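Local coordinates for protein tetraacyldisaccharide 4'-kinase (Aquifex aeolicus, PDB 4EHX) that probably transfers the gamma-phosphate of ATP to the 4'-position of a tetraacyldisaccharide 1-phosphate, forming lipid IVA in the last step of its pathway, at residues A[29-41]-A[120-134]. Sequence-based numbering, arbitrary orientation.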
ATOM      1  N   LEU A  29     -19.911  -7.280  18.252  1.00 23.30           N
ATOM      2  CA  LEU A  29     -19.875  -7.693  16.854  1.00 24.75           C
ATOM      3  C   LEU A  29     -18.877  -8.823  16.671  1.00 29.90           C
ATOM      4  O   LEU A  29     -17.838  -8.863  17.326  1.00 27.53           O
ATOM      5  CB  LEU A  29     -19.519  -6.509  15.936  1.00 23.38           C
ATOM      6  CG  LEU A  29     -20.577  -5.401  15.832  1.00 29.82           C
ATOM      7  CD1 LEU A  29     -19.988  -4.152  15.193  1.00 30.37           C
ATOM      8  CD2 LEU A  29     -21.767  -5.885  15.021  1.00 27.74           C
ATOM      9  N   LYS A  30     -19.194  -9.735  15.765  1.00 26.93           N
ATOM     10  CA  LYS A  30     -18.403 -10.936  15.588  1.00 25.06           C
ATOM     11  C   LYS A  30     -17.076 -10.640  14.892  1.00 21.84           C
ATOM     12  O   LYS A  30     -17.025  -9.886  13.912  1.00 24.01           O
ATOM     13  CB  LYS A  30     -19.190 -11.974  14.785  1.00 33.26           C
ATOM     14  CG  LYS A  30     -18.541 -13.361  14.752  1.00 40.37           C
ATOM     15  CD  LYS A  30     -19.585 -14.425  14.449  1.00 52.95           C
ATOM     16  CE  LYS A  30     -18.942 -15.751  14.081  1.00 68.34           C
ATOM     17  NZ  LYS A  30     -19.841 -16.589  13.227  1.00 74.99           N
ATOM     18  N   ILE A  31     -16.011 -11.198  15.460  1.00 24.72           N
ATOM     19  CA  ILE A  31     -14.698 -11.189  14.837  1.00 23.43           C
ATOM     20  C   ILE A  31     -14.418 -12.608  14.341  1.00 24.78           C
ATOM     21  O   ILE A  31     -14.331 -13.544  15.138  1.00 28.82           O
ATOM     22  CB  ILE A  31     -13.621 -10.693  15.817  1.00 20.56           C
ATOM     23  CG1 ILE A  31     -13.940  -9.236  16.212  1.00 18.49           C
ATOM     24  CG2 ILE A  31     -12.223 -10.775  15.167  1.00 22.22           C
ATOM     25  CD1 ILE A  31     -13.061  -8.662  17.323  1.00 27.17           C
ATOM     26  N   LYS A  32     -14.315 -12.762  13.025  1.00 23.08           N
ATOM     27  CA  LYS A  32     -14.141 -14.087  12.413  1.00 25.69           C
ATOM     28  C   LYS A  32     -12.677 -14.503  12.379  1.00 25.06           C
ATOM     29  O   LYS A  32     -11.798 -13.662  12.325  1.00 22.04           O
ATOM     30  CB  LYS A  32     -14.749 -14.088  11.009  1.00 24.99           C
ATOM     31  CG  LYS A  32     -16.211 -13.622  11.035  1.00 32.90           C
ATOM     32  CD  LYS A  32     -16.853 -13.589   9.657  1.00 41.66           C
ATOM     33  CE  LYS A  32     -17.194 -14.986   9.184  1.00 47.94           C
ATOM     34  NZ  LYS A  32     -17.823 -15.787  10.270  1.00 55.62           N
ATOM     35  N   LYS A  33     -12.417 -15.805  12.383  1.00 23.27           N
ATOM     36  CA  LYS A  33     -11.049 -16.290  12.502  1.00 27.81           C
ATOM     37  C   LYS A  33     -10.699 -17.263  11.395  1.00 26.35           C
ATOM     38  O   LYS A  33     -11.279 -18.342  11.313  1.00 25.62           O
ATOM     39  CB  LYS A  33     -10.874 -16.974  13.861  1.00 30.06           C
ATOM     40  CG  LYS A  33      -9.537 -17.669  14.049  1.00 31.72           C
ATOM     41  CD  LYS A  33      -8.451 -16.705  14.435  1.00 28.67           C
ATOM     42  CE  LYS A  33      -7.214 -17.434  14.968  1.00 28.26           C
ATOM     43  NZ  LYS A  33      -6.602 -18.342  13.940  1.00 27.34           N
ATOM     44  N   LEU A  34      -9.761 -16.887  10.533  1.00 23.55           N
ATOM     45  CA  LEU A  34      -9.230 -17.833   9.542  1.00 21.43           C
ATOM     46  C   LEU A  34      -8.283 -18.836  10.206  1.00 23.82           C
ATOM     47  O   LEU A  34      -7.658 -18.523  11.224  1.00 25.66           O
ATOM     48  CB  LEU A  34      -8.514 -17.087   8.410  1.00 20.62           C
ATOM     49  CG  LEU A  34      -9.450 -16.300   7.485  1.00 23.70           C
ATOM     50  CD1 LEU A  34      -8.648 -15.316   6.628  1.00 21.82           C
ATOM     51  CD2 LEU A  34     -10.277 -17.246   6.597  1.00 24.15           C
ATOM     52  N   PRO A  35      -8.192 -20.057   9.641  1.00 26.94           N
ATOM     53  CA  PRO A  35      -7.394 -21.140  10.235  1.00 30.22           C
ATOM     54  C   PRO A  35      -5.903 -21.074   9.914  1.00 37.04           C
ATOM     55  O   PRO A  35      -5.194 -22.019  10.247  1.00 34.73           O
ATOM     56  CB  PRO A  35      -8.007 -22.402   9.614  1.00 29.85           C
ATOM     57  CG  PRO A  35      -8.477 -21.948   8.268  1.00 33.77           C
ATOM     58  CD  PRO A  35      -9.003 -20.534   8.506  1.00 24.69           C
ATOM     59  N   VAL A  36      -5.430 -20.008   9.272  1.00 22.21           N
ATOM     60  CA  VAL A  36      -3.988 -19.793   9.164  1.00 21.03           C
ATOM     61  C   VAL A  36      -3.690 -18.392   9.692  1.00 24.76           C
ATOM     62  O   VAL A  36      -4.602 -17.603   9.851  1.00 22.92           O
ATOM     63  CB  VAL A  36      -3.461 -19.937   7.703  1.00 29.11           C
ATOM     64  CG1 VAL A  36      -3.697 -21.345   7.176  1.00 31.32           C
ATOM     65  CG2 VAL A  36      -4.104 -18.895   6.773  1.00 23.33           C
ATOM     66  N   PRO A  37      -2.415 -18.084   9.950  1.00 21.91           N
ATOM     67  CA  PRO A  37      -2.038 -16.757  10.452  1.00 20.58           C
ATOM     68  C   PRO A  37      -2.394 -15.600   9.502  1.00 16.51           C
ATOM     69  O   PRO A  37      -2.346 -15.733   8.266  1.00 19.03           O
ATOM     70  CB  PRO A  37      -0.520 -16.863  10.635  1.00 25.74           C
ATOM     71  CG  PRO A  37      -0.265 -18.335  10.823  1.00 26.96           C
ATOM     72  CD  PRO A  37      -1.260 -19.004   9.907  1.00 28.80           C
ATOM     73  N   VAL A  38      -2.808 -14.492  10.118  1.00 19.43           N
ATOM     74  CA  VAL A  38      -3.193 -13.281   9.422  1.00 19.57           C
ATOM     75  C   VAL A  38      -2.411 -12.111  10.012  1.00 20.32           C
ATOM     76  O   VAL A  38      -2.448 -11.853  11.222  1.00 21.61           O
ATOM     77  CB  VAL A  38      -4.708 -13.000   9.578  1.00 19.38           C
ATOM     78  CG1 VAL A  38      -5.069 -11.671   8.918  1.00 19.71           C
ATOM     79  CG2 VAL A  38      -5.513 -14.156   8.965  1.00 16.36           C
ATOM     80  N   ILE A  39      -1.685 -11.419   9.147  1.00 15.65           N
ATOM     81  CA  ILE A  39      -0.979 -10.216   9.534  1.00 18.77           C
ATOM     82  C   ILE A  39      -1.681  -9.066   8.834  1.00 20.79           C
ATOM     83  O   ILE A  39      -1.898  -9.124   7.636  1.00 22.73           O
ATOM     84  CB  ILE A  39       0.468 -10.256   9.050  1.00 19.98           C
ATOM     85  CG1 ILE A  39       1.190 -11.490   9.616  1.00 22.62           C
ATOM     86  CG2 ILE A  39       1.200  -8.950   9.434  1.00 16.75           C
ATOM     87  CD1 ILE A  39       2.534 -11.799   8.905  1.00 22.82           C
ATOM     88  N   SER A  40      -2.040  -8.019   9.567  1.00 16.86           N
ATOM     89  CA  SER A  40      -2.654  -6.871   8.927  1.00 14.15           C
ATOM     90  C   SER A  40      -1.647  -5.741   8.813  1.00 19.57           C
ATOM     91  O   SER A  40      -0.886  -5.478   9.740  1.00 19.73           O
ATOM     92  CB  SER A  40      -3.888  -6.394   9.709  1.00 15.61           C
ATOM     93  OG  SER A  40      -4.464  -5.268   9.070  1.00 17.72           O
ATOM     94  N   VAL A  41      -1.642  -5.085   7.657  1.00 21.44           N
ATOM     95  CA  VAL A  41      -0.904  -3.850   7.466  1.00 18.02           C
ATOM     96  C   VAL A  41      -1.926  -2.758   7.246  1.00 22.51           C
ATOM     97  O   VAL A  41      -2.843  -2.894   6.423  1.00 20.47           O
ATOM     98  CB  VAL A  41       0.083  -3.934   6.261  1.00 15.77           C
ATOM     99  CG1 VAL A  41       0.799  -2.572   6.070  1.00 18.29           C
ATOM    100  CG2 VAL A  41       1.085  -5.058   6.505  1.00 16.39           C
ATOM    101  N   TYR A 120     -12.496 -11.930   5.147  1.00 22.28           N
ATOM    102  CA  TYR A 120     -12.697 -13.318   5.543  1.00 23.54           C
ATOM    103  C   TYR A 120     -13.113 -14.215   4.367  1.00 22.58           C
ATOM    104  O   TYR A 120     -12.518 -15.280   4.145  1.00 23.62           O
ATOM    105  CB  TYR A 120     -13.728 -13.412   6.675  1.00 22.40           C
ATOM    106  CG  TYR A 120     -13.975 -14.826   7.148  1.00 26.72           C
ATOM    107  CD1 TYR A 120     -13.134 -15.425   8.079  1.00 22.98           C
ATOM    108  CD2 TYR A 120     -15.052 -15.565   6.663  1.00 29.82           C
ATOM    109  CE1 TYR A 120     -13.358 -16.734   8.517  1.00 24.86           C
ATOM    110  CE2 TYR A 120     -15.285 -16.859   7.099  1.00 34.17           C
ATOM    111  CZ  TYR A 120     -14.440 -17.432   8.029  1.00 30.07           C
ATOM    112  OH  TYR A 120     -14.669 -18.718   8.458  1.00 32.44           O
ATOM    113  N   LYS A 121     -14.140 -13.800   3.620  1.00 26.04           N
ATOM    114  CA  LYS A 121     -14.567 -14.567   2.444  1.00 26.06           C
ATOM    115  C   LYS A 121     -13.449 -14.693   1.415  1.00 26.79           C
ATOM    116  O   LYS A 121     -13.331 -15.716   0.751  1.00 24.55           O
ATOM    117  CB  LYS A 121     -15.803 -13.944   1.784  1.00 27.67           C
ATOM    118  CG  LYS A 121     -17.064 -14.053   2.620  1.00 40.93           C
ATOM    119  CD  LYS A 121     -18.240 -13.353   1.937  1.00 49.11           C
ATOM    120  CE  LYS A 121     -19.545 -13.646   2.659  1.00 63.57           C
ATOM    121  NZ  LYS A 121     -19.382 -13.598   4.139  1.00 62.54           N
ATOM    122  N   GLY A 122     -12.642 -13.647   1.271  1.00 27.63           N
ATOM    123  CA  GLY A 122     -11.496 -13.695   0.373  1.00 22.79           C
ATOM    124  C   GLY A 122     -10.532 -14.761   0.873  1.00 23.18           C
ATOM    125  O   GLY A 122      -9.995 -15.547   0.091  1.00 23.28           O
ATOM    126  N   GLY A 123     -10.329 -14.795   2.184  1.00 23.40           N
ATOM    127  CA  GLY A 123      -9.485 -15.805   2.801  1.00 20.94           C
ATOM    128  C   GLY A 123      -9.996 -17.218   2.559  1.00 27.30           C
ATOM    129  O   GLY A 123      -9.216 -18.122   2.297  1.00 21.04           O
ATOM    130  N   LEU A 124     -11.308 -17.429   2.654  1.00 27.35           N
ATOM    131  CA  LEU A 124     -11.853 -18.764   2.412  1.00 27.74           C
ATOM    132  C   LEU A 124     -11.615 -19.222   0.979  1.00 27.15           C
ATOM    133  O   LEU A 124     -11.264 -20.373   0.740  1.00 28.63           O
ATOM    134  CB  LEU A 124     -13.361 -18.828   2.716  1.00 29.28           C
ATOM    135  CG  LEU A 124     -13.777 -18.716   4.183  1.00 35.97           C
ATOM    136  CD1 LEU A 124     -15.269 -19.030   4.335  1.00 40.08           C
ATOM    137  CD2 LEU A 124     -12.945 -19.641   5.052  1.00 33.13           C
ATOM    138  N   LEU A 125     -11.828 -18.330   0.019  1.00 26.21           N
ATOM    139  CA  LEU A 125     -11.614 -18.701  -1.378  1.00 26.99           C
ATOM    140  C   LEU A 125     -10.144 -19.043  -1.600  1.00 26.18           C
ATOM    141  O   LEU A 125      -9.815 -19.999  -2.301  1.00 27.93           O
ATOM    142  CB  LEU A 125     -12.030 -17.569  -2.319  1.00 30.66           C
ATOM    143  CG  LEU A 125     -11.698 -17.830  -3.794  1.00 32.04           C
ATOM    144  CD1 LEU A 125     -12.554 -18.969  -4.354  1.00 35.89           C
ATOM    145  CD2 LEU A 125     -11.871 -16.570  -4.631  1.00 36.23           C
ATOM    146  N   ALA A 126      -9.259 -18.248  -1.009  1.00 26.70           N
ATOM    147  CA  ALA A 126      -7.833 -18.500  -1.140  1.00 26.35           C
ATOM    148  C   ALA A 126      -7.474 -19.860  -0.543  1.00 22.73           C
ATOM    149  O   ALA A 126      -6.714 -20.623  -1.132  1.00 27.27           O
ATOM    150  CB  ALA A 126      -7.026 -17.380  -0.466  1.00 23.64           C
ATOM    151  N   LEU A 127      -8.012 -20.167   0.633  1.00 24.64           N
ATOM    152  CA  LEU A 127      -7.688 -21.444   1.253  1.00 28.03           C
ATOM    153  C   LEU A 127      -8.103 -22.598   0.350  1.00 36.42           C
ATOM    154  O   LEU A 127      -7.386 -23.584   0.223  1.00 36.95           O
ATOM    155  CB  LEU A 127      -8.331 -21.570   2.636  1.00 25.14           C
ATOM    156  CG  LEU A 127      -7.638 -20.694   3.687  1.00 27.30           C
ATOM    157  CD1 LEU A 127      -8.523 -20.499   4.908  1.00 27.64           C
ATOM    158  CD2 LEU A 127      -6.265 -21.267   4.068  1.00 31.36           C
ATOM    159  N   GLU A 128      -9.248 -22.447  -0.302  1.00 30.95           N
ATOM    160  CA  GLU A 128      -9.773 -23.478  -1.182  1.00 33.71           C
ATOM    161  C   GLU A 128      -8.927 -23.647  -2.445  1.00 32.46           C
ATOM    162  O   GLU A 128      -8.608 -24.764  -2.840  1.00 36.18           O
ATOM    163  CB  GLU A 128     -11.220 -23.139  -1.550  1.00 36.29           C
ATOM    164  CG  GLU A 128     -11.881 -24.105  -2.514  1.00 62.82           C
ATOM    165  CD  GLU A 128     -13.318 -23.717  -2.808  1.00 83.46           C
ATOM    166  OE1 GLU A 128     -13.747 -22.631  -2.357  1.00 91.20           O
ATOM    167  OE2 GLU A 128     -14.019 -24.497  -3.485  1.00 92.86           O
ATOM    168  N   LYS A 129      -8.546 -22.534  -3.067  1.00 27.80           N
ATOM    169  CA  LYS A 129      -7.928 -22.576  -4.392  1.00 32.66           C
ATOM    170  C   LYS A 129      -6.407 -22.432  -4.395  1.00 35.40           C
ATOM    171  O   LYS A 129      -5.752 -22.855  -5.341  1.00 34.45           O
ATOM    172  CB  LYS A 129      -8.517 -21.479  -5.290  1.00 35.07           C
ATOM    173  CG  LYS A 129     -10.030 -21.508  -5.441  1.00 43.42           C
ATOM    174  CD  LYS A 129     -10.504 -22.777  -6.123  1.00 47.46           C
ATOM    175  CE  LYS A 129     -12.008 -22.739  -6.360  1.00 57.96           C
ATOM    176  NZ  LYS A 129     -12.517 -24.045  -6.882  1.00 63.38           N
ATOM    177  N   LEU A 130      -5.843 -21.814  -3.362  1.00 31.66           N
ATOM    178  CA  LEU A 130      -4.430 -21.434  -3.403  1.00 28.39           C
ATOM    179  C   LEU A 130      -3.577 -22.042  -2.277  1.00 34.26           C
ATOM    180  O   LEU A 130      -2.353 -21.892  -2.272  1.00 29.28           O
ATOM    181  CB  LEU A 130      -4.307 -19.909  -3.352  1.00 22.63           C
ATOM    182  CG  LEU A 130      -5.013 -19.074  -4.431  1.00 27.57           C
ATOM    183  CD1 LEU A 130      -5.100 -17.600  -4.041  1.00 26.21           C
ATOM    184  CD2 LEU A 130      -4.330 -19.236  -5.787  1.00 29.51           C
ATOM    185  N   SER A 131      -4.236 -22.705  -1.330  1.00 34.12           N
ATOM    186  CA  SER A 131      -3.619 -23.187  -0.081  1.00 32.19           C
ATOM    187  C   SER A 131      -2.457 -22.368   0.522  1.00 28.42           C
ATOM    188  O   SER A 131      -1.373 -22.889   0.764  1.00 28.19           O
ATOM    189  CB  SER A 131      -3.221 -24.660  -0.205  1.00 45.98           C
ATOM    190  OG  SER A 131      -2.337 -24.850  -1.290  1.00 62.94           O
ATOM    191  N   PRO A 132      -2.696 -21.081   0.787  1.00 23.41           N
ATOM    192  CA  PRO A 132      -1.681 -20.235   1.423  1.00 23.00           C
ATOM    193  C   PRO A 132      -1.330 -20.659   2.852  1.00 26.14           C
ATOM    194  O   PRO A 132      -2.122 -21.307   3.533  1.00 25.83           O
ATOM    195  CB  PRO A 132      -2.335 -18.848   1.418  1.00 23.59           C
ATOM    196  CG  PRO A 132      -3.790 -19.142   1.520  1.00 35.34           C
ATOM    197  CD  PRO A 132      -4.020 -20.421   0.764  1.00 27.91           C
ATOM    198  N   GLU A 133      -0.131 -20.298   3.295  1.00 23.06           N
ATOM    199  CA  GLU A 133       0.275 -20.534   4.673  1.00 22.70           C
ATOM    200  C   GLU A 133       0.081 -19.310   5.564  1.00 22.50           C
ATOM    201  O   GLU A 133       0.068 -19.428   6.777  1.00 22.26           O
ATOM    202  CB  GLU A 133       1.734 -20.965   4.706  1.00 23.85           C
ATOM    203  CG  GLU A 133       1.912 -22.337   4.106  1.00 25.94           C
ATOM    204  CD  GLU A 133       3.364 -22.702   3.910  1.00 31.04           C
ATOM    205  OE1 GLU A 133       4.095 -21.925   3.271  1.00 26.41           O
ATOM    206  OE2 GLU A 133       3.765 -23.768   4.407  1.00 36.36           O
ATOM    207  N   VAL A 134      -0.033 -18.132   4.957  1.00 18.40           N
ATOM    208  CA  VAL A 134      -0.209 -16.899   5.731  1.00 19.67           C
ATOM    209  C   VAL A 134      -0.897 -15.857   4.866  1.00 20.26           C
ATOM    210  O   VAL A 134      -0.687 -15.820   3.647  1.00 20.69           O
ATOM    211  CB  VAL A 134       1.154 -16.357   6.261  1.00 20.28           C
ATOM    212  CG1 VAL A 134       2.150 -16.119   5.092  1.00 18.38           C
ATOM    213  CG2 VAL A 134       0.954 -15.084   7.097  1.00 18.89           C
TER
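One face of the Y120 ring lies under the side chain of K32: methylene CE sits 3.6 Å from the ring centroid in a CH-pi contact, and NZ, 4.5 Å from that centroid, adds a cation-pi interaction. The lysine chain folds at chi3 (76°) and chi4 (44°), which curls its end over the ring; lysine suits the spot, being long and flexible enough to bring both methylenes and ammonium there. At the ring edge, near its plane, comes the backbone carbonyl of K33, with O 3.8 Å from CE1 of Y120, while L34 CD2 meets CE1 obliquely. Tyrosine suits this place because one flat group can serve a cation and an aliphatic chain together; an alanine here would probably leave the ammonium of K32 without its aromatic partner and open a gap beside CG and CD2 of L34. The forked end of L34 serves several partners: CD1 rests 3.9 Å from CA of G123, where any side chain would collide with it, and CD2 turns to L124 and L127. One turn beyond G123, L127 points CD1 at the P35 side chain, 3.6 Å from its CD, and slides past V36. Past the helix, backbone and side chains share the contact: V134 CA lies 3.5 Å from P37 O in a CA-H...O contact, and V134 CG2 packs on I39 CD1. The loop before strand 38-43 thus lies along helix 119-130, and beyond it that strand runs parallel to strand 134-138 in the P-loop kinase core, with helix 51-61 touching I39.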